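Local coordinates for uncharacterized protein (Bacteroides fragilis, PDB 4FR9) that is of unknown function but is BLIP-like and probably belongs to a putative beta-lactamase-inhibitor-like, PepSY-like family, at residues A[11-14]-A[15-18]; A[67-70]-A[71-74]; A[84-87]-A[88-91]. All blocks are in the same frame, centred on the assembly; numbering follows the deposited sequence. Where two conformers were deposited one is given.

In the fold
The three contacts are all local, and they follow one another along the chain. Contact 1 starts the short helix 14-19. Contact 2 links strand 60-67 to helix 75-83, and contact 3 leads from that helix into strand 90-98. Contacts 2 and 3 thus stand at the two ends of one strand-helix-strand connection. Their centres are 14 Å apart, and they touch where CG2 of I70 packs on CG2 of V91 at 4.1 Å. Contact 1 lies on the opposite side of the chain's centre, with its centre 32 Å from that of contact 2 and 41 Å from that of contact 3. The function of the protein is unknown, so none of the three contacts is tied to a site.

Contact 1. Residues A[11-14]-A[15-18]; sequences PPSQ and AIQD
The chain runs extended through P12 and S13, then turns into helix 14-19. Two backbone bonds start the helix: N of Q17 gives to O of S13, and N of D18 gives to O of Q14 at 2.7 Å. S13 is the N-cap. Its OG sits between the backbone N and the carbonyl carbon (chi1 65°), and from there it accepts from N of I16 at 3.2 Å. CG1 of I16 lies close against the same OG at 3.4 Å. One turn of helix is therefore held at its start by a side chain as well as by the backbone. Q17 reaches back past the cap with its chain extended beyond CG. Its NE2 gives to O of P12 at 2.9 Å, arriving from above the carbonyl plane. CG of Q17 also rests on CG of the P12 ring at 3.8 Å. CB of P12 packs on CG2 of I16, and W32 and Y39 continue this apolar side. Q14 bends at chi2 (62°), which returns its amide along the helix to D18. Its NE2 gives an almost straight bond of 2.9 Å to OD1 of D18, from above the carboxylate plane. A water accepts from this NE2 and donates to OE1 of Q17.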
loop_
_atom_site.group_PDB
_atom_site.type_symbol
_atom_site.label_atom_id
_atom_site.label_comp_id
_atom_site.label_asym_id
_atom_site.label_seq_id
_atom_site.Cartn_x
_atom_site.Cartn_y
_atom_site.Cartn_z
ATOM N N PRO A 11 -18.990 12.156 4.786
ATOM C CA PRO A 11 -18.700 10.788 5.242
ATOM C C PRO A 11 -19.112 9.742 4.212
ATOM O O PRO A 11 -20.008 9.982 3.406
ATOM C CB PRO A 11 -19.547 10.657 6.503
ATOM C CG PRO A 11 -20.692 11.603 6.286
ATOM C CD PRO A 11 -20.150 12.749 5.477
ATOM N N PRO A 12 -18.436 8.592 4.215
ATOM C CA PRO A 12 -18.785 7.570 3.258
ATOM C C PRO A 12 -20.182 7.013 3.510
ATOM O O PRO A 12 -20.624 6.898 4.646
ATOM C CB PRO A 12 -17.730 6.479 3.506
ATOM C CG PRO A 12 -17.332 6.682 4.952
ATOM C CD PRO A 12 -17.390 8.159 5.156
ATOM N N SER A 13 -20.805 6.603 2.431
ATOM C CA SER A 13 -22.066 5.899 2.514
ATOM C C SER A 13 -21.939 4.669 3.412
ATOM O O SER A 13 -20.853 4.094 3.573
ATOM C CB SER A 13 -22.467 5.426 1.117
ATOM O OG SER A 13 -21.540 4.463 0.613
ATOM N N GLN A 14 -23.058 4.213 3.945
ATOM C CA GLN A 14 -23.067 3.018 4.746
ATOM C C GLN A 14 -22.568 1.821 3.917
ATOM O O GLN A 14 -21.905 0.941 4.453
ATOM C CB GLN A 14 -24.463 2.737 5.329
ATOM C CG GLN A 14 -24.436 1.638 6.354
ATOM C CD GLN A 14 -23.575 1.969 7.566
ATOM O OE1 GLN A 14 -23.695 3.066 8.149
ATOM N NE2 GLN A 14 -22.726 1.032 7.976
ATOM N N ALA A 15 -22.878 1.800 2.627
ATOM C CA ALA A 15 -22.437 0.712 1.762
ATOM C C ALA A 15 -20.896 0.609 1.727
ATOM O O ALA A 15 -20.356 -0.493 1.752
ATOM C CB ALA A 15 -22.986 0.861 0.369
ATOM N N ILE A 16 -20.203 1.739 1.649
ATOM C CA ILE A 16 -18.764 1.726 1.687
ATOM C C ILE A 16 -18.271 1.213 3.020
ATOM O O ILE A 16 -17.339 0.402 3.086
ATOM C CB ILE A 16 -18.204 3.136 1.364
ATOM C CG1 ILE A 16 -18.355 3.474 -0.116
ATOM C CG2 ILE A 16 -16.732 3.213 1.766
ATOM C CD1 ILE A 16 -18.008 4.935 -0.491
ATOM N N GLN A 17 -18.878 1.680 4.117
ATOM C CA GLN A 17 -18.505 1.226 5.446
ATOM C C GLN A 17 -18.725 -0.279 5.611
ATOM O O GLN A 17 -17.889 -0.969 6.190
ATOM C CB GLN A 17 -19.214 2.018 6.522
ATOM C CG GLN A 17 -18.924 3.517 6.393
ATOM C CD GLN A 17 -19.557 4.293 7.478
ATOM O OE1 GLN A 17 -19.312 4.003 8.644
ATOM N NE2 GLN A 17 -20.353 5.309 7.115
ATOM N N ASP A 18 -19.860 -0.768 5.104
ATOM C CA ASP A 18 -20.162 -2.196 5.151
ATOM C C ASP A 18 -19.195 -3.039 4.318
ATOM O O ASP A 18 -18.849 -4.167 4.701
ATOM C CB ASP A 18 -21.589 -2.453 4.649
ATOM C CG ASP A 18 -22.668 -1.921 5.580
ATOM O OD1 ASP A 18 -22.372 -1.626 6.767
ATOM O OD2 ASP A 18 -23.793 -1.786 5.059
HETATM O O HOH W 1 -20.821 1.557 10.132
#

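Contact 2. Residues A[67-70]-A[71-74]; sequences LNSI and NNLP
N72 folds back over the turn toward N68. Its CB lies 4.0 Å from CB of L67 and also faces O of S69 at 3.5 Å. Beyond CB, CG stands beside its own backbone N (chi1 -63°), so the amide swings back along the chain. CG passes O of S69 and approaches N of N68, both at 3.9 Å. At the tip, OD1 accepts from N of N68 at 2.9 Å. The donor is tilted from the carbonyl plane and the bond is bent, 137° at the hydrogen. CB of N68 presses on the same oxygen. The motif is a 3-10 turn in the loop between strand 60-67 and helix 75-83. Two successive backbone bonds build it: N of N72 gives to O of S69, and N of L73 gives to O of I70 at 3.0 Å. OG of S69 adds a third link by accepting from N of N71. On the apolar side, CB of I70 meets CD1 of L73 at 3.9 Å. CD1 of L67 approaches CD2 of L73 more loosely. All three apolar side chains touch V94 of strand 90-98. I70 also meets L78 and F81 of helix 75-83, while L73 reaches F107 and V109 of strand 105-112.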
loop_
_atom_site.group_PDB
_atom_site.type_symbol
_atom_site.label_atom_id
_atom_site.label_comp_id
_atom_site.label_asym_id
_atom_site.label_seq_id
_atom_site.Cartn_x
_atom_site.Cartn_y
_atom_site.Cartn_z
ATOM N N LEU A 67 4.763 -2.189 6.678
ATOM C CA LEU A 67 5.635 -3.205 7.276
ATOM C C LEU A 67 6.768 -2.471 8.022
ATOM O O LEU A 67 7.069 -1.328 7.767
ATOM C CB LEU A 67 6.178 -4.144 6.201
ATOM C CG LEU A 67 5.130 -5.037 5.529
ATOM C CD1 LEU A 67 5.803 -5.974 4.505
ATOM C CD2 LEU A 67 4.208 -5.816 6.497
ATOM N N ASN A 68 7.367 -3.118 8.996
ATOM C CA ASN A 68 8.297 -2.354 9.902
ATOM C C ASN A 68 9.720 -2.259 9.282
ATOM O O ASN A 68 10.495 -1.318 9.516
ATOM C CB ASN A 68 8.376 -2.972 11.320
ATOM C CG ASN A 68 7.016 -3.031 12.040
ATOM O OD1 ASN A 68 6.149 -2.167 11.837
ATOM N ND2 ASN A 68 6.844 -4.047 12.906
ATOM N N SER A 69 10.046 -3.214 8.419
ATOM C CA SER A 69 11.438 -3.408 7.990
ATOM C C SER A 69 11.459 -4.471 6.921
ATOM O O SER A 69 10.481 -5.193 6.736
ATOM C CB SER A 69 12.356 -3.757 9.156
ATOM O OG SER A 69 12.575 -5.135 9.350
ATOM N N ILE A 70 12.605 -4.592 6.262
ATOM C CA ILE A 70 12.788 -5.672 5.289
ATOM C C ILE A 70 12.636 -7.053 5.905
ATOM O O ILE A 70 12.346 -8.007 5.186
ATOM C CB ILE A 70 14.068 -5.535 4.453
ATOM C CG1 ILE A 70 15.333 -5.645 5.321
ATOM C CG2 ILE A 70 14.007 -4.267 3.574
ATOM C CD1 ILE A 70 16.606 -5.659 4.479
ATOM N N ASN A 71 12.849 -7.198 7.225
ATOM C CA ASN A 71 12.670 -8.491 7.825
ATOM C C ASN A 71 11.229 -8.944 7.884
ATOM O O ASN A 71 10.952 -10.079 8.201
ATOM C CB ASN A 71 13.252 -8.524 9.238
ATOM C CG ASN A 71 14.735 -8.538 9.247
ATOM O OD1 ASN A 71 15.394 -8.677 8.200
ATOM N ND2 ASN A 71 15.288 -8.513 10.458
ATOM N N ASN A 72 10.285 -8.061 7.550
ATOM C CA ASN A 72 8.884 -8.457 7.438
ATOM C C ASN A 72 8.498 -8.917 6.042
ATOM O O ASN A 72 7.352 -9.277 5.821
ATOM C CB ASN A 72 7.978 -7.310 7.876
ATOM C CG ASN A 72 8.178 -6.948 9.325
ATOM O OD1 ASN A 72 8.324 -5.768 9.648
ATOM N ND2 ASN A 72 8.200 -7.949 10.191
ATOM N N LEU A 73 9.441 -8.881 5.099
ATOM C CA LEU A 73 9.191 -9.377 3.747
ATOM C C LEU A 73 9.222 -10.892 3.755
ATOM O O LEU A 73 9.977 -11.497 4.528
ATOM C CB LEU A 73 10.250 -8.868 2.798
ATOM C CG LEU A 73 10.276 -7.369 2.584
ATOM C CD1 LEU A 73 11.533 -6.935 1.830
ATOM C CD2 LEU A 73 8.978 -6.925 1.889
ATOM N N PRO A 74 8.451 -11.533 2.862
ATOM C CA PRO A 74 8.543 -12.996 2.735
ATOM C C PRO A 74 9.945 -13.395 2.267
ATOM O O PRO A 74 10.643 -12.600 1.613
ATOM C CB PRO A 74 7.487 -13.356 1.683
ATOM C CG PRO A 74 6.952 -12.115 1.179
ATOM C CD PRO A 74 7.447 -10.958 1.982
#

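Contact 3. Residues A[84-87]-A[88-91]; sequences SSYN and NWVV
Two overlapping type I beta turns, S84 to N87 and Y86 to W89, carry the chain from helix 75-83 into strand 90-98, and N of W89 gives to O of Y86 at 3.0 Å. The first turn is tied by S84. Its OG accepts from N of Y86 in an ST turn, and also makes a hydrogen bond with O of F81. Its carbonyl O accepts from the backbone N of N87. In one of the two modelled conformers of N87, the side-chain ND2 gives to the same oxygen at 2.9 Å.

Y86 and W89 form a T-shaped pair just before the strand. Their side chains lie side by side and point the same way. An edge of the Y86 ring faces the flat side of the indole, with the planes 68° apart. The touching atom is CD2 of Y86, which stands over the indole 3.7 Å from CE2 of W89. CE2 of Y86 extends the contact to CH2 of W89 at 3.9 Å. CA of Y86 makes a CH-pi contact over the face of the five-membered ring. The indole is thus met by both the backbone and the ring of one residue. Both aromatic side chains also pack on V111 of strand 105-112. The hydroxyl of Y86 is hydrogen-bonded to the carboxylate of E130.

A water donates to O of N87 and O of W89, within the second turn. Another lies at the indole edge, in the ring plane, and accepts from NE1 of W89 at 3.0 Å.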
loop_
_atom_site.group_PDB
_atom_site.type_symbol
_atom_site.label_atom_id
_atom_site.label_comp_id
_atom_site.label_asym_id
_atom_site.label_seq_id
_atom_site.Cartn_x
_atom_site.Cartn_y
_atom_site.Cartn_z
ATOM N N SER A 84 19.881 -7.720 -4.964
ATOM C CA SER A 84 19.700 -6.656 -5.953
ATOM C C SER A 84 20.824 -5.646 -5.918
ATOM O O SER A 84 21.606 -5.570 -4.971
ATOM C CB SER A 84 18.382 -5.924 -5.736
ATOM O OG SER A 84 18.454 -4.984 -4.676
ATOM N N SER A 85 20.858 -4.805 -6.966
ATOM C CA SER A 85 21.784 -3.682 -7.099
ATOM C C SER A 85 21.587 -2.624 -6.019
ATOM O O SER A 85 22.418 -1.731 -5.853
ATOM C CB SER A 85 21.583 -2.998 -8.470
ATOM O OG SER A 85 21.609 -3.921 -9.553
ATOM N N TYR A 86 20.451 -2.688 -5.310
ATOM C CA TYR A 86 20.088 -1.700 -4.305
ATOM C C TYR A 86 20.326 -2.193 -2.863
ATOM O O TYR A 86 19.953 -1.550 -1.882
ATOM C CB TYR A 86 18.609 -1.362 -4.443
ATOM C CG TYR A 86 18.203 -0.781 -5.785
ATOM C CD1 TYR A 86 17.808 -1.602 -6.813
ATOM C CD2 TYR A 86 18.168 0.589 -5.985
ATOM C CE1 TYR A 86 17.411 -1.087 -8.013
ATOM C CE2 TYR A 86 17.778 1.126 -7.193
ATOM C CZ TYR A 86 17.371 0.283 -8.198
ATOM O OH TYR A 86 16.920 0.829 -9.417
ATOM N N ASN A 87 21.003 -3.330 -2.734
ATOM C CA ASN A 87 21.113 -4.011 -1.452
ATOM C C ASN A 87 21.874 -3.215 -0.395
ATOM O O ASN A 87 21.660 -3.435 0.793
ATOM C CB ASN A 87 21.662 -5.451 -1.612
ATOM C CG ASN A 87 23.189 -5.531 -1.718
ATOM O OD1 ASN A 87 23.919 -5.327 -0.740
ATOM N ND2 ASN A 87 23.668 -5.918 -2.893
ATOM N N ASN A 88 22.711 -2.275 -0.865
ATOM C CA ASN A 88 23.554 -1.345 -0.114
ATOM C C ASN A 88 22.892 -0.003 0.241
ATOM O O ASN A 88 23.468 0.834 0.955
ATOM C CB ASN A 88 24.844 -1.073 -0.959
ATOM C CG ASN A 88 24.555 -0.544 -2.422
ATOM O OD1 ASN A 88 23.759 -1.121 -3.221
ATOM N ND2 ASN A 88 25.245 0.563 -2.774
ATOM N N TRP A 89 21.707 0.245 -0.317
ATOM C CA TRP A 89 21.045 1.515 -0.145
ATOM C C TRP A 89 20.335 1.574 1.199
ATOM O O TRP A 89 19.942 0.558 1.762
ATOM C CB TRP A 89 20.047 1.761 -1.280
ATOM C CG TRP A 89 20.627 2.014 -2.658
ATOM C CD1 TRP A 89 21.750 1.458 -3.215
ATOM C CD2 TRP A 89 20.053 2.852 -3.664
ATOM N NE1 TRP A 89 21.921 1.926 -4.495
ATOM C CE2 TRP A 89 20.910 2.805 -4.782
ATOM C CE3 TRP A 89 18.935 3.700 -3.701
ATOM C CZ2 TRP A 89 20.653 3.539 -5.948
ATOM C CZ3 TRP A 89 18.685 4.435 -4.865
ATOM C CH2 TRP A 89 19.541 4.341 -5.963
ATOM N N VAL A 90 20.116 2.774 1.708
ATOM C CA VAL A 90 19.352 2.961 2.905
ATOM C C VAL A 90 17.863 2.656 2.616
ATOM O O VAL A 90 17.298 3.180 1.679
ATOM C CB VAL A 90 19.493 4.402 3.454
ATOM C CG1 VAL A 90 18.521 4.662 4.596
ATOM C CG2 VAL A 90 20.934 4.654 3.899
ATOM N N VAL A 91 17.253 1.862 3.481
ATOM C CA VAL A 91 15.830 1.565 3.374
ATOM C C VAL A 91 15.042 2.595 4.174
ATOM O O VAL A 91 15.219 2.742 5.409
ATOM C CB VAL A 91 15.495 0.126 3.848
ATOM C CG1 VAL A 91 13.980 -0.127 3.788
ATOM C CG2 VAL A 91 16.278 -0.928 3.037
HETATM O O HOH W 2 23.659 1.190 -6.841
HETATM O O HOH W 3 20.118 -1.966 2.425
#